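Local coordinates for protein putative glycoside hydrolase (Parabacteroides distasonis ATCC 8503, PDB 3GYC) that probably hydrolyses glycosidic bonds in carbohydrates, as a putative glycoside hydrolase of the cellulase-like family with a TIM-barrel fold, at residues 58-63 and 112-117; 243-248 and 307-312; 249-254 and 262-267. All blocks are in the same frame, centred on the assembly; numbering follows the deposited sequence.

Overall arrangement
The chain folds as a TIM barrel whose eight parallel strands are ringed by helices. Interaction 1 comes first along the chain and joins the turn into helix 60-65, just past strand 53-57, to the end of strand 109-113 and the loop after it; the two strands are neighbours in the sheet. Its centre lies about 27 Å from that of interaction 2, on the opposite side of the chain's centre, and about 30 Å from that of interaction 3. Interaction 3, between the end of helix 240-249 and helix 259-273, is nested within the chain span closed by interaction 2. These two have centres about 9 Å apart and touch through Tyr-251 and Asp-311. Both regions thus belong to beta-to-alpha connections of the barrel.

Interaction 1 of 3, residues 58-63 and 112-117; sequences AYPHLI and LSSWYR. With EDO (1,2-ethanediol), chain F.
His-61 lays one face of its imidazole over CD1 of Tyr-116, with ND1 3.8 Å from that CD1; the two rings meet obliquely, their planes 49° apart. Its chi1 of 63° sets CG between the backbone N and the carbonyl carbon, and from there NE2 reaches the carbonyl oxygen of Arg-117. That bond is 2.9 Å from NE2 to O, lies near the imidazole plane and falls on a lone pair of the carbonyl, so the ring gives up its one NE2 hydrogen edge-on. ND1, buried by the contact, has no polar partner in the model. An alanine here is likely to leave the Arg-117 carbonyl without its donor and Tyr-116 without the imidazole that lies against it.

Pro-60 packs beside this pair, its CG 4.0 Å from CE1 of Tyr-116 and its CD against OG of Ser-114. That hydroxyl accepts from the backbone N of Tyr-116 over 3.0 Å, an ST turn, and also bonds Asp-57. Tyr-59 runs alongside Arg-117, CE2 3.9 Å from CG; the Tyr-59 hydroxyl and Arg-117 NE converge on Glu-28. Arg-117 NH1 bonds the Lys-74 carbonyl and also, at the guanidinium edge, O2 of an ethanediol, probably from the crystallisation liquor, whose O1 bonds the Trp-115 carbonyl. Nearer the strand ends, the Ala-58 N to Ser-113 O bond of 3.0 Å extends the pairing of the strands. Here two adjacent parallel strands, 53-57 and 109-113, run out into loops, the beta-to-alpha turns of a TIM barrel.

Interaction 2 of 3, residues 243-248 and 307-312; sequences GEFYKL and WGLVDY
Tyr-246 brings its phenol oxygen up to the backbone of 307-312, and the polar part of the contact gathers on that one atom. Val-310 N donates to Tyr-246 OH over 2.9 Å, though the bond is bent, with an N-H...O angle of 135°. Asp-311 N approaches the same Tyr-246 OH more directly but from 3.4 Å, a weak bond. A water adds a third partner, 2.7 Å from Tyr-246 OH, and donates to the Asp-311 carbonyl oxygen. One good and one weak amide bond, with a water, therefore grip the hydroxyl where this segment has no regular secondary structure. CG of Tyr-246 is anti to its carbonyl carbon (chi1 -80°), which directs the ring off helix 240-249 toward the loop.

That loop follows barrel strand 301-303 and leads to helix 321-337, so the contact ties a beta-to-alpha loop of the TIM barrel to a helix belonging to the preceding strand's connection.

Apolar contacts flank the phenol. Leu-309 crosses the Tyr-246 side chain obliquely, its CG 4.2 Å from CE1 of the tyrosine, while on Val-310 it is CG2 that rests 4.0 Å from CE2 of the Tyr-246 ring. Phe-245, one residue earlier on the helix, takes the CD1 branch of Leu-309: CE2 meets CD1 at 3.6 Å, the two side chains crossing at about a right angle. The Phe-245 ring also meets Trp-279 of helix 276-297 edge-to-face. Leu-309 packs on Trp-322 as well, and the ring of Tyr-246 meets that of Tyr-251 with planes at about 45°.

Interaction 3 of 3, residues 249-254 and 262-267; sequences VGYGYN and KNVVKN
Val-249 and Tyr-251 press on Val-264 from the buried side of the contact. The closest apolar touch is CG2 of Val-264 on CD1 of Tyr-251 at 3.3 Å, the methyl coming in obliquely to the ring. CG1 of Val-249 packs against the same helix, 3.8 Å from CA of Val-264, while beyond the contact the Tyr-251 hydroxyl bonds Asp-311.

The more open side is polar, held by two asparagines a helical turn apart. Asn-267 ND2 donates to the Val-249 carbonyl oxygen over 2.9 Å, and Asn-263 ND2 to that of Gly-250 over 2.7 Å. Both bonds are nearly straight, with each acceptor close to the plane of its amide, which fixes the rotation of both side chains. Gly-250 has positive phi, and its backbone angles by themselves disfavour a side chain; a CB there would also clash with ND2 of Asn-263.

The amides thus take up the carbonyls of Val-249, the last helical residue, and of Gly-250, the first beyond it. Two successive helices, 240-249 and 259-273, are packed here through the loop that joins them, within the long beta-to-alpha excursion after strand 231-232 of the TIM barrel.

Interaction 1 of 3, residues 58-63 and 112-117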
loop_
_atom_site.group_PDB
_atom_site.type_symbol
_atom_site.label_atom_id
_atom_site.label_comp_id
_atom_site.label_asym_id
_atom_site.label_seq_id
_atom_site.Cartn_x
_atom_site.Cartn_y
_atom_site.Cartn_z
ATOM N N ALA A 58 3.076 -9.710 3.743
ATOM C CA ALA A 58 3.381 -11.155 3.643
ATOM C C ALA A 58 4.270 -11.637 4.825
ATOM O O ALA A 58 4.516 -12.847 4.939
ATOM C CB ALA A 58 4.107 -11.440 2.336
ATOM N N TYR A 59 4.762 -10.691 5.651
ATOM C CA TYR A 59 5.665 -11.011 6.795
ATOM C C TYR A 59 6.776 -11.978 6.343
ATOM O O TYR A 59 7.004 -13.030 6.982
ATOM C CB TYR A 59 4.888 -11.662 7.922
ATOM C CG TYR A 59 3.773 -10.868 8.575
ATOM C CD1 TYR A 59 2.504 -10.820 8.029
ATOM C CD2 TYR A 59 3.973 -10.235 9.811
ATOM C CE1 TYR A 59 1.467 -10.127 8.668
ATOM C CE2 TYR A 59 2.953 -9.529 10.445
ATOM C CZ TYR A 59 1.696 -9.493 9.885
ATOM O OH TYR A 59 0.669 -8.815 10.520
ATOM N N PRO A 60 7.486 -11.636 5.255
ATOM C CA PRO A 60 8.519 -12.542 4.672
ATOM C C PRO A 60 9.642 -12.865 5.639
ATOM O O PRO A 60 10.153 -13.982 5.672
ATOM C CB PRO A 60 9.087 -11.725 3.511
ATOM C CG PRO A 60 8.846 -10.291 3.889
ATOM C CD PRO A 60 7.657 -10.241 4.845
ATOM N N HIS A 61 10.041 -11.868 6.407
ATOM C CA HIS A 61 11.058 -12.029 7.437
ATOM C C HIS A 61 10.710 -13.100 8.485
ATOM O O HIS A 61 11.588 -13.876 8.910
ATOM C CB HIS A 61 11.391 -10.663 8.077
ATOM C CG HIS A 61 10.255 -10.006 8.787
ATOM N ND1 HIS A 61 9.066 -9.667 8.160
ATOM C CD2 HIS A 61 10.158 -9.536 10.052
ATOM C CE1 HIS A 61 8.281 -9.070 9.035
ATOM N NE2 HIS A 61 8.918 -8.968 10.184
ATOM N N LEU A 62 9.456 -13.166 8.885
ATOM C CA LEU A 62 8.987 -14.147 9.839
ATOM C C LEU A 62 8.869 -15.516 9.173
ATOM O O LEU A 62 9.301 -16.535 9.742
ATOM C CB LEU A 62 7.660 -13.712 10.467
ATOM C CG LEU A 62 7.670 -12.373 11.226
ATOM C CD1 LEU A 62 6.346 -12.159 11.954
ATOM C CD2 LEU A 62 8.885 -12.272 12.193
ATOM N N ILE A 63 8.314 -15.560 7.954
ATOM C CA ILE A 63 8.177 -16.832 7.260
ATOM C C ILE A 63 9.554 -17.449 6.979
ATOM O O ILE A 63 9.697 -18.663 7.097
ATOM C CB ILE A 63 7.377 -16.716 5.941
ATOM C CG1 ILE A 63 5.896 -16.474 6.254
ATOM C CG2 ILE A 63 7.596 -17.988 5.086
ATOM C CD1 ILE A 63 4.985 -16.304 5.054
ATOM N N LEU A 112 1.750 -8.306 -2.749
ATOM C CA LEU A 112 2.470 -8.499 -1.502
ATOM C C LEU A 112 3.405 -7.332 -1.250
ATOM O O LEU A 112 4.042 -6.796 -2.176
ATOM C CB LEU A 112 3.289 -9.780 -1.558
ATOM C CG LEU A 112 2.516 -11.060 -1.812
ATOM C CD1 LEU A 112 3.556 -12.229 -1.862
ATOM C CD2 LEU A 112 1.367 -11.312 -0.793
ATOM N N SER A 113 3.491 -6.957 0.007
ATOM C CA SER A 113 4.412 -5.942 0.465
ATOM C C SER A 113 4.835 -6.353 1.873
ATOM O O SER A 113 4.457 -7.429 2.355
ATOM C CB SER A 113 3.685 -4.573 0.492
ATOM O OG SER A 113 4.590 -3.514 0.734
ATOM N N SER A 114 5.568 -5.476 2.553
ATOM C CA SER A 114 5.837 -5.663 3.992
ATOM C C SER A 114 6.176 -4.359 4.670
ATOM O O SER A 114 6.790 -3.469 4.067
ATOM C CB SER A 114 6.965 -6.662 4.272
ATOM O OG SER A 114 6.893 -7.052 5.650
ATOM N N TRP A 115 5.727 -4.264 5.911
ATOM C CA TRP A 115 6.050 -3.201 6.846
ATOM C C TRP A 115 7.098 -3.719 7.863
ATOM O O TRP A 115 7.456 -3.012 8.799
ATOM C CB TRP A 115 4.791 -2.716 7.563
ATOM C CG TRP A 115 3.862 -1.929 6.726
ATOM C CD1 TRP A 115 3.617 -0.586 6.808
ATOM C CD2 TRP A 115 2.979 -2.436 5.679
ATOM N NE1 TRP A 115 2.616 -0.247 5.890
ATOM C CE2 TRP A 115 2.245 -1.344 5.181
ATOM C CE3 TRP A 115 2.756 -3.704 5.123
ATOM C CZ2 TRP A 115 1.307 -1.472 4.133
ATOM C CZ3 TRP A 115 1.837 -3.834 4.115
ATOM C CH2 TRP A 115 1.135 -2.712 3.610
ATOM N N TYR A 116 7.571 -4.960 7.673
ATOM C CA TYR A 116 8.591 -5.582 8.523
ATOM C C TYR A 116 8.296 -5.381 10.026
ATOM O O TYR A 116 9.079 -4.755 10.771
ATOM C CB TYR A 116 9.959 -5.045 8.099
ATOM C CG TYR A 116 10.258 -5.452 6.695
ATOM C CD1 TYR A 116 10.796 -6.721 6.429
ATOM C CD2 TYR A 116 10.009 -4.603 5.624
ATOM C CE1 TYR A 116 11.051 -7.137 5.132
ATOM C CE2 TYR A 116 10.247 -5.012 4.315
ATOM C CZ TYR A 116 10.769 -6.282 4.075
ATOM O OH TYR A 116 11.026 -6.725 2.796
ATOM N N ARG A 117 7.141 -5.893 10.431
ATOM C CA ARG A 117 6.640 -5.770 11.785
ATOM C C ARG A 117 7.690 -6.287 12.739
ATOM O O ARG A 117 8.297 -7.320 12.487
ATOM C CB ARG A 117 5.331 -6.523 11.947
ATOM C CG ARG A 117 4.190 -5.892 11.148
ATOM C CD ARG A 117 3.600 -4.650 11.860
ATOM N NE ARG A 117 2.789 -5.080 13.006
ATOM C CZ ARG A 117 3.122 -4.933 14.286
ATOM N NH1 ARG A 117 4.259 -4.333 14.653
ATOM N NH2 ARG A 117 2.313 -5.391 15.215
HETATM C C1 EDO F . 7.410 -1.891 11.735
HETATM O O1 EDO F . 6.191 -2.359 11.112
HETATM C C2 EDO F . 7.324 -1.880 13.282
HETATM O O2 EDO F . 6.740 -3.082 13.842
#

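Interaction 2 of 3, residues 243-248 and 307-312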
loop_
_atom_site.group_PDB
_atom_site.type_symbol
_atom_site.label_atom_id
_atom_site.label_comp_id
_atom_site.label_asym_id
_atom_site.label_seq_id
_atom_site.Cartn_x
_atom_site.Cartn_y
_atom_site.Cartn_z
ATOM N N GLY A 243 3.093 19.423 3.141
ATOM C CA GLY A 243 2.201 19.051 4.223
ATOM C C GLY A 243 1.438 20.219 4.803
ATOM O O GLY A 243 1.198 20.250 5.996
ATOM N N GLU A 244 1.025 21.147 3.938
ATOM C CA GLU A 244 0.333 22.366 4.346
ATOM C C GLU A 244 -0.902 22.092 5.189
ATOM O O GLU A 244 -1.079 22.691 6.238
ATOM C CB GLU A 244 -0.056 23.224 3.128
ATOM C CG GLU A 244 -0.727 24.559 3.477
ATOM C CD GLU A 244 -1.268 25.272 2.256
ATOM O OE1 GLU A 244 -0.882 24.901 1.117
ATOM O OE2 GLU A 244 -2.107 26.174 2.432
ATOM N N PHE A 245 -1.761 21.208 4.720
ATOM C CA PHE A 245 -2.967 20.876 5.453
ATOM C C PHE A 245 -2.687 20.488 6.931
ATOM O O PHE A 245 -3.280 21.025 7.868
ATOM C CB PHE A 245 -3.697 19.719 4.765
ATOM C CG PHE A 245 -5.016 19.411 5.377
ATOM C CD1 PHE A 245 -6.115 20.201 5.113
ATOM C CD2 PHE A 245 -5.164 18.331 6.235
ATOM C CE1 PHE A 245 -7.342 19.934 5.688
ATOM C CE2 PHE A 245 -6.382 18.069 6.821
ATOM C CZ PHE A 245 -7.483 18.858 6.535
ATOM N N TYR A 246 -1.765 19.557 7.115
ATOM C CA TYR A 246 -1.459 19.075 8.450
ATOM C C TYR A 246 -0.761 20.144 9.304
ATOM O O TYR A 246 -0.980 20.175 10.529
ATOM C CB TYR A 246 -0.672 17.756 8.422
ATOM C CG TYR A 246 -1.488 16.513 8.197
ATOM C CD1 TYR A 246 -2.778 16.410 8.676
ATOM C CD2 TYR A 246 -0.929 15.389 7.638
ATOM C CE1 TYR A 246 -3.517 15.259 8.538
ATOM C CE2 TYR A 246 -1.662 14.217 7.516
ATOM C CZ TYR A 246 -2.963 14.177 7.979
ATOM O OH TYR A 246 -3.738 13.066 7.880
ATOM N N LYS A 247 0.037 21.012 8.683
ATOM C CA LYS A 247 0.689 22.114 9.422
ATOM C C LYS A 247 -0.394 23.043 9.941
ATOM O O LYS A 247 -0.328 23.504 11.071
ATOM C CB LYS A 247 1.713 22.883 8.584
ATOM C CG LYS A 247 3.026 22.112 8.314
ATOM C CD LYS A 247 3.903 22.882 7.345
ATOM C CE LYS A 247 5.190 22.158 7.005
ATOM N NZ LYS A 247 5.833 22.769 5.784
ATOM N N LEU A 248 -1.410 23.290 9.125
ATOM C CA LEU A 248 -2.544 24.105 9.553
ATOM C C LEU A 248 -3.379 23.454 10.672
ATOM O O LEU A 248 -3.750 24.117 11.643
ATOM C CB LEU A 248 -3.448 24.440 8.362
ATOM C CG LEU A 248 -2.914 25.498 7.379
ATOM C CD1 LEU A 248 -3.746 25.492 6.114
ATOM C CD2 LEU A 248 -2.851 26.893 8.017
ATOM N N TRP A 307 -6.734 9.037 -0.425
ATOM C CA TRP A 307 -6.293 10.140 -1.276
ATOM C C TRP A 307 -6.370 11.462 -0.518
ATOM O O TRP A 307 -5.904 12.482 -1.027
ATOM C CB TRP A 307 -7.191 10.328 -2.530
ATOM C CG TRP A 307 -7.206 9.187 -3.530
ATOM C CD1 TRP A 307 -8.133 8.221 -3.619
ATOM C CD2 TRP A 307 -6.263 8.940 -4.573
ATOM N NE1 TRP A 307 -7.820 7.347 -4.623
ATOM C CE2 TRP A 307 -6.683 7.779 -5.238
ATOM C CE3 TRP A 307 -5.099 9.583 -5.004
ATOM C CZ2 TRP A 307 -5.986 7.235 -6.294
ATOM C CZ3 TRP A 307 -4.408 9.048 -6.055
ATOM C CH2 TRP A 307 -4.854 7.879 -6.687
ATOM N N GLY A 308 -7.006 11.468 0.657
ATOM C CA GLY A 308 -7.259 12.713 1.428
ATOM C C GLY A 308 -6.374 12.901 2.641
ATOM O O GLY A 308 -5.362 13.589 2.578
ATOM N N LEU A 309 -6.762 12.270 3.750
ATOM C CA LEU A 309 -6.001 12.322 4.979
ATOM C C LEU A 309 -5.219 11.036 5.089
ATOM O O LEU A 309 -5.681 9.965 4.660
ATOM C CB LEU A 309 -6.912 12.531 6.210
ATOM C CG LEU A 309 -7.019 13.975 6.703
ATOM C CD1 LEU A 309 -7.706 14.884 5.714
ATOM C CD2 LEU A 309 -7.710 14.058 8.069
ATOM N N VAL A 310 -4.032 11.123 5.680
ATOM C CA VAL A 310 -3.217 9.930 5.861
ATOM C C VAL A 310 -3.777 9.034 7.006
ATOM O O VAL A 310 -3.974 7.826 6.822
ATOM C CB VAL A 310 -1.727 10.293 6.131
ATOM C CG1 VAL A 310 -0.877 9.038 6.303
ATOM C CG2 VAL A 310 -1.204 11.118 4.989
ATOM N N ASP A 311 -4.066 9.645 8.145
ATOM C CA ASP A 311 -4.569 8.939 9.343
ATOM C C ASP A 311 -5.996 9.407 9.660
ATOM O O ASP A 311 -6.293 10.604 9.658
ATOM C CB ASP A 311 -3.679 9.281 10.533
ATOM C CG ASP A 311 -2.247 8.779 10.382
ATOM O OD1 ASP A 311 -2.043 7.902 9.550
ATOM O OD2 ASP A 311 -1.342 9.249 11.152
ATOM N N TYR A 312 -6.886 8.464 9.905
ATOM C CA TYR A 312 -8.255 8.760 10.271
ATOM C C TYR A 312 -8.791 7.519 10.893
ATOM O O TYR A 312 -8.211 6.464 10.736
ATOM C CB TYR A 312 -9.116 9.084 9.033
ATOM C CG TYR A 312 -10.197 10.149 9.322
ATOM C CD1 TYR A 312 -9.828 11.443 9.690
ATOM C CD2 TYR A 312 -11.560 9.876 9.189
ATOM C CE1 TYR A 312 -10.776 12.473 9.898
ATOM C CE2 TYR A 312 -12.538 10.902 9.408
ATOM C CZ TYR A 312 -12.129 12.213 9.787
ATOM O OH TYR A 312 -13.056 13.254 9.990
HETATM O O HOH W 1 -5.170 12.791 10.162
#

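Interaction 3 of 3, residues 249-254 and 262-267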
loop_
_atom_site.group_PDB
_atom_site.type_symbol
_atom_site.label_atom_id
_atom_site.label_comp_id
_atom_site.label_asym_id
_atom_site.label_seq_id
_atom_site.Cartn_x
_atom_site.Cartn_y
_atom_site.Cartn_z
ATOM N N VAL A 249 -3.664 22.173 10.523
ATOM C CA VAL A 249 -4.485 21.420 11.454
ATOM C C VAL A 249 -3.780 21.172 12.770
ATOM O O VAL A 249 -4.420 21.171 13.822
ATOM C CB VAL A 249 -4.907 20.078 10.825
ATOM C CG1 VAL A 249 -5.519 19.091 11.866
ATOM C CG2 VAL A 249 -5.863 20.335 9.686
ATOM N N GLY A 250 -2.471 20.978 12.710
ATOM C CA GLY A 250 -1.692 20.624 13.880
ATOM C C GLY A 250 -1.562 19.113 14.082
ATOM O O GLY A 250 -1.582 18.640 15.210
ATOM N N TYR A 251 -1.419 18.360 12.999
ATOM C CA TYR A 251 -1.275 16.897 13.047
ATOM C C TYR A 251 0.163 16.470 12.739
ATOM O O TYR A 251 0.681 16.791 11.688
ATOM C CB TYR A 251 -2.220 16.230 12.054
ATOM C CG TYR A 251 -2.262 14.721 12.247
ATOM C CD1 TYR A 251 -2.893 14.179 13.366
ATOM C CD2 TYR A 251 -1.589 13.855 11.382
ATOM C CE1 TYR A 251 -2.913 12.831 13.591
ATOM C CE2 TYR A 251 -1.623 12.487 11.578
ATOM C CZ TYR A 251 -2.284 11.986 12.698
ATOM O OH TYR A 251 -2.324 10.676 12.996
ATOM N N GLY A 252 0.782 15.696 13.633
ATOM C CA GLY A 252 2.174 15.280 13.474
ATOM C C GLY A 252 2.416 13.787 13.505
ATOM O O GLY A 252 3.495 13.353 13.866
ATOM N N TYR A 253 1.406 13.000 13.146
ATOM C CA TYR A 253 1.495 11.557 13.062
ATOM C C TYR A 253 1.934 10.881 14.379
ATOM O O TYR A 253 2.505 9.795 14.346
ATOM C CB TYR A 253 2.422 11.118 11.923
ATOM C CG TYR A 253 2.144 11.717 10.561
ATOM C CD1 TYR A 253 2.703 12.925 10.198
ATOM C CD2 TYR A 253 1.394 11.033 9.612
ATOM C CE1 TYR A 253 2.505 13.456 8.939
ATOM C CE2 TYR A 253 1.181 11.555 8.351
ATOM C CZ TYR A 253 1.724 12.779 8.024
ATOM O OH TYR A 253 1.531 13.335 6.768
ATOM N N ASN A 254 1.624 11.485 15.519
ATOM C CA ASN A 254 2.032 10.908 16.795
ATOM C C ASN A 254 1.478 9.475 16.950
ATOM O O ASN A 254 0.300 9.208 16.708
ATOM C CB ASN A 254 1.646 11.795 17.967
ATOM C CG ASN A 254 2.443 11.462 19.201
ATOM O OD1 ASN A 254 2.244 10.413 19.831
ATOM N ND2 ASN A 254 3.384 12.320 19.525
ATOM N N LYS A 262 -6.637 15.067 18.637
ATOM C CA LYS A 262 -7.484 16.115 19.177
ATOM C C LYS A 262 -7.457 17.351 18.246
ATOM O O LYS A 262 -8.455 18.033 18.112
ATOM C CB LYS A 262 -7.081 16.488 20.606
ATOM C CG LYS A 262 -7.516 15.450 21.644
ATOM C CD LYS A 262 -6.953 15.814 23.038
ATOM C CE LYS A 262 -7.352 14.845 24.107
ATOM N NZ LYS A 262 -8.809 14.865 24.421
ATOM N N ASN A 263 -6.320 17.622 17.628
ATOM C CA ASN A 263 -6.222 18.731 16.659
ATOM C C ASN A 263 -6.985 18.379 15.374
ATOM O O ASN A 263 -7.534 19.248 14.751
ATOM C CB ASN A 263 -4.770 19.028 16.326
ATOM C CG ASN A 263 -4.063 19.709 17.440
ATOM O OD1 ASN A 263 -4.693 20.223 18.332
ATOM N ND2 ASN A 263 -2.758 19.717 17.406
ATOM N N VAL A 264 -7.004 17.109 14.986
ATOM C CA VAL A 264 -7.757 16.697 13.781
ATOM C C VAL A 264 -9.255 16.972 14.031
ATOM O O VAL A 264 -9.953 17.570 13.181
ATOM C CB VAL A 264 -7.485 15.218 13.387
ATOM C CG1 VAL A 264 -8.373 14.780 12.200
ATOM C CG2 VAL A 264 -6.021 15.039 13.028
ATOM N N VAL A 265 -9.739 16.592 15.215
ATOM C CA VAL A 265 -11.136 16.821 15.591
ATOM C C VAL A 265 -11.491 18.311 15.554
ATOM O O VAL A 265 -12.517 18.714 14.972
ATOM C CB VAL A 265 -11.482 16.213 16.999
ATOM C CG1 VAL A 265 -12.836 16.749 17.521
ATOM C CG2 VAL A 265 -11.455 14.648 16.956
ATOM N N LYS A 266 -10.613 19.132 16.127
ATOM C CA LYS A 266 -10.863 20.556 16.249
ATOM C C LYS A 266 -10.790 21.323 14.926
ATOM O O LYS A 266 -11.637 22.181 14.677
ATOM C CB LYS A 266 -9.879 21.176 17.240
ATOM C CG LYS A 266 -10.128 22.660 17.586
ATOM N N ASN A 267 -9.807 20.982 14.101
ATOM C CA ASN A 267 -9.467 21.733 12.902
ATOM C C ASN A 267 -9.529 21.149 11.513
ATOM O O ASN A 267 -9.632 21.903 10.571
ATOM C CB ASN A 267 -8.014 22.164 13.062
ATOM C CG ASN A 267 -7.790 22.889 14.327
ATOM O OD1 ASN A 267 -8.678 23.604 14.797
ATOM N ND2 ASN A 267 -6.625 22.688 14.929
#